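Local coordinates for protein MxaA (Stigmatella aurantiaca, PDB 4W4T) that serves in myxalamid biosynthesis as a PKS-NRPS protein, here its terminal reductase domain, an NADPH-binding member of the short-chain dehydrogenase type that yields a primary alcohol, at residues T61-F66 / F70-L75. Sequence-based numbering, arbitrary orientation.
Sequences TGATGF and FLLEEL
Phe70 turns the edge of its ring toward the face of Phe66, one helical turn earlier, in an offset edge-to-face pair with centroids 5.4 Å apart and planes at 79°. Between the two rings the nearest atoms are CE1 of Phe70 and CE1 of Phe66, 3.4 Å apart. With CG anti to its own carbonyl carbon (chi1 -66°), Phe70 also brings CD1 to 3.2 Å from the backbone O of Phe66, which lies in the plane of the Phe70 ring at its edge. The loop 61-66 begins the TGxxGxxG nucleotide-binding motif of short-chain dehydrogenase Rossmann folds, joining strand 57-61 to helix 66-78; Thr64, Gly65 and Phe66 contribute to the NADPH site, unoccupied in this chain. Gly62 to Gly65 form a type I turn, closed by Gly65 N to Gly62 O (3.1 Å), and Gly65 is the N-cap of the helix. With an alanine here instead of Phe70, the Phe66 face would probably lose its edge partner, leaving that ring less held on this side, with Trp256 and Tyr106 as remaining aromatic neighbours. Farther along the helix, Leu72 CD2 lies 4.4 Å from Ala63 CB, a loose apolar contact, while the Leu72 side chain also packs on Ile83, Ile99 and Leu103.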
loop_
_atom_site.group_PDB
_atom_site.type_symbol
_atom_site.label_atom_id
_atom_site.label_comp_id
_atom_site.label_asym_id
_atom_site.label_seq_id
_atom_site.Cartn_x
_atom_site.Cartn_y
_atom_site.Cartn_z
ATOM N N THR A 61 2.776 -11.796 -26.122
ATOM C CA THR A 61 3.278 -11.267 -24.872
ATOM C C THR A 61 2.213 -11.497 -23.795
ATOM O O THR A 61 1.002 -11.421 -24.058
ATOM C CB THR A 61 3.649 -9.751 -24.966
ATOM O OG1 THR A 61 2.497 -8.975 -25.297
ATOM C CG2 THR A 61 4.705 -9.515 -26.029
ATOM N N GLY A 62 2.674 -11.786 -22.586
ATOM C CA GLY A 62 1.790 -11.880 -21.445
ATOM C C GLY A 62 1.330 -13.297 -21.159
ATOM O O GLY A 62 0.357 -13.484 -20.428
ATOM N N ALA A 63 2.041 -14.290 -21.695
ATOM C CA ALA A 63 1.680 -15.690 -21.474
ATOM C C ALA A 63 1.717 -16.120 -20.004
ATOM O O ALA A 63 1.142 -17.159 -19.653
ATOM C CB ALA A 63 2.583 -16.608 -22.300
ATOM N N THR A 64 2.379 -15.353 -19.144
ATOM C CA THR A 64 2.462 -15.736 -17.735
ATOM C C THR A 64 1.392 -15.062 -16.864
ATOM O O THR A 64 1.387 -15.234 -15.645
ATOM C CB THR A 64 3.859 -15.425 -17.124
ATOM O OG1 THR A 64 4.110 -14.018 -17.172
ATOM C CG2 THR A 64 4.973 -16.160 -17.887
ATOM N N GLY A 65 0.492 -14.304 -17.486
ATOM C CA GLY A 65 -0.586 -13.654 -16.748
ATOM C C GLY A 65 -1.902 -14.419 -16.870
ATOM O O GLY A 65 -1.930 -15.524 -17.393
ATOM N N PHE A 66 -2.992 -13.820 -16.396
ATOM C CA PHE A 66 -4.283 -14.514 -16.318
ATOM C C PHE A 66 -4.935 -14.616 -17.696
ATOM O O PHE A 66 -5.096 -15.720 -18.223
ATOM C CB PHE A 66 -5.194 -13.792 -15.306
ATOM C CG PHE A 66 -6.591 -14.356 -15.217
ATOM C CD1 PHE A 66 -6.801 -15.702 -14.942
ATOM C CD2 PHE A 66 -7.690 -13.524 -15.370
ATOM C CE1 PHE A 66 -8.094 -16.218 -14.843
ATOM C CE2 PHE A 66 -8.982 -14.032 -15.281
ATOM C CZ PHE A 66 -9.181 -15.379 -15.019
ATOM N N PHE A 70 -5.183 -18.045 -21.077
ATOM C CA PHE A 70 -6.323 -18.468 -21.876
ATOM C C PHE A 70 -6.116 -18.124 -23.338
ATOM O O PHE A 70 -6.441 -18.911 -24.221
ATOM C CB PHE A 70 -7.615 -17.838 -21.324
ATOM C CG PHE A 70 -7.976 -18.343 -19.964
ATOM C CD1 PHE A 70 -7.391 -17.804 -18.829
ATOM C CD2 PHE A 70 -8.874 -19.389 -19.821
ATOM C CE1 PHE A 70 -7.703 -18.282 -17.571
ATOM C CE2 PHE A 70 -9.198 -19.877 -18.571
ATOM C CZ PHE A 70 -8.621 -19.327 -17.440
ATOM N N LEU A 71 -5.539 -16.952 -23.593
ATOM C CA LEU A 71 -5.184 -16.561 -24.948
ATOM C C LEU A 71 -4.198 -17.563 -25.552
ATOM O O LEU A 71 -4.329 -17.959 -26.706
ATOM C CB LEU A 71 -4.590 -15.148 -24.942
ATOM C CG LEU A 71 -4.584 -14.290 -26.204
ATOM C CD1 LEU A 71 -5.928 -14.350 -26.924
ATOM C CD2 LEU A 71 -4.253 -12.836 -25.813
ATOM N N LEU A 72 -3.221 -17.995 -24.770
ATOM C CA LEU A 72 -2.259 -18.959 -25.308
ATOM C C LEU A 72 -2.954 -20.272 -25.660
ATOM O O LEU A 72 -2.792 -20.802 -26.766
ATOM C CB LEU A 72 -1.131 -19.210 -24.322
ATOM C CG LEU A 72 -0.146 -20.292 -24.769
ATOM C CD1 LEU A 72 0.360 -20.027 -26.185
ATOM C CD2 LEU A 72 0.997 -20.403 -23.780
ATOM N N GLU A 73 -3.754 -20.779 -24.730
ATOM C CA GLU A 73 -4.402 -22.064 -24.934
ATOM C C GLU A 73 -5.377 -21.962 -26.113
ATOM O O GLU A 73 -5.457 -22.866 -26.960
ATOM C CB GLU A 73 -5.076 -22.513 -23.633
ATOM C CG GLU A 73 -5.550 -23.963 -23.616
ATOM C CD GLU A 73 -6.906 -24.127 -24.259
ATOM O OE1 GLU A 73 -7.604 -23.099 -24.409
ATOM O OE2 GLU A 73 -7.278 -25.273 -24.609
ATOM N N GLU A 74 -6.058 -20.828 -26.224
ATOM C CA GLU A 74 -6.966 -20.613 -27.338
ATOM C C GLU A 74 -6.241 -20.501 -28.686
ATOM O O GLU A 74 -6.728 -20.998 -29.702
ATOM C CB GLU A 74 -7.814 -19.366 -27.090
ATOM C CG GLU A 74 -8.905 -19.144 -28.122
ATOM C CD GLU A 74 -10.295 -19.231 -27.522
ATOM O OE1 GLU A 74 -10.430 -19.005 -26.294
ATOM O OE2 GLU A 74 -11.245 -19.506 -28.280
ATOM N N LEU A 75 -5.081 -19.850 -28.711
ATOM C CA LEU A 75 -4.323 -19.722 -29.955
ATOM C C LEU A 75 -3.815 -21.078 -30.462
ATOM O O LEU A 75 -3.770 -21.318 -31.669
ATOM C CB LEU A 75 -3.135 -18.758 -29.762
ATOM C CG LEU A 75 -3.492 -17.264 -29.749
ATOM C CD1 LEU A 75 -2.277 -16.442 -29.333
ATOM C CD2 LEU A 75 -4.014 -16.786 -31.089
#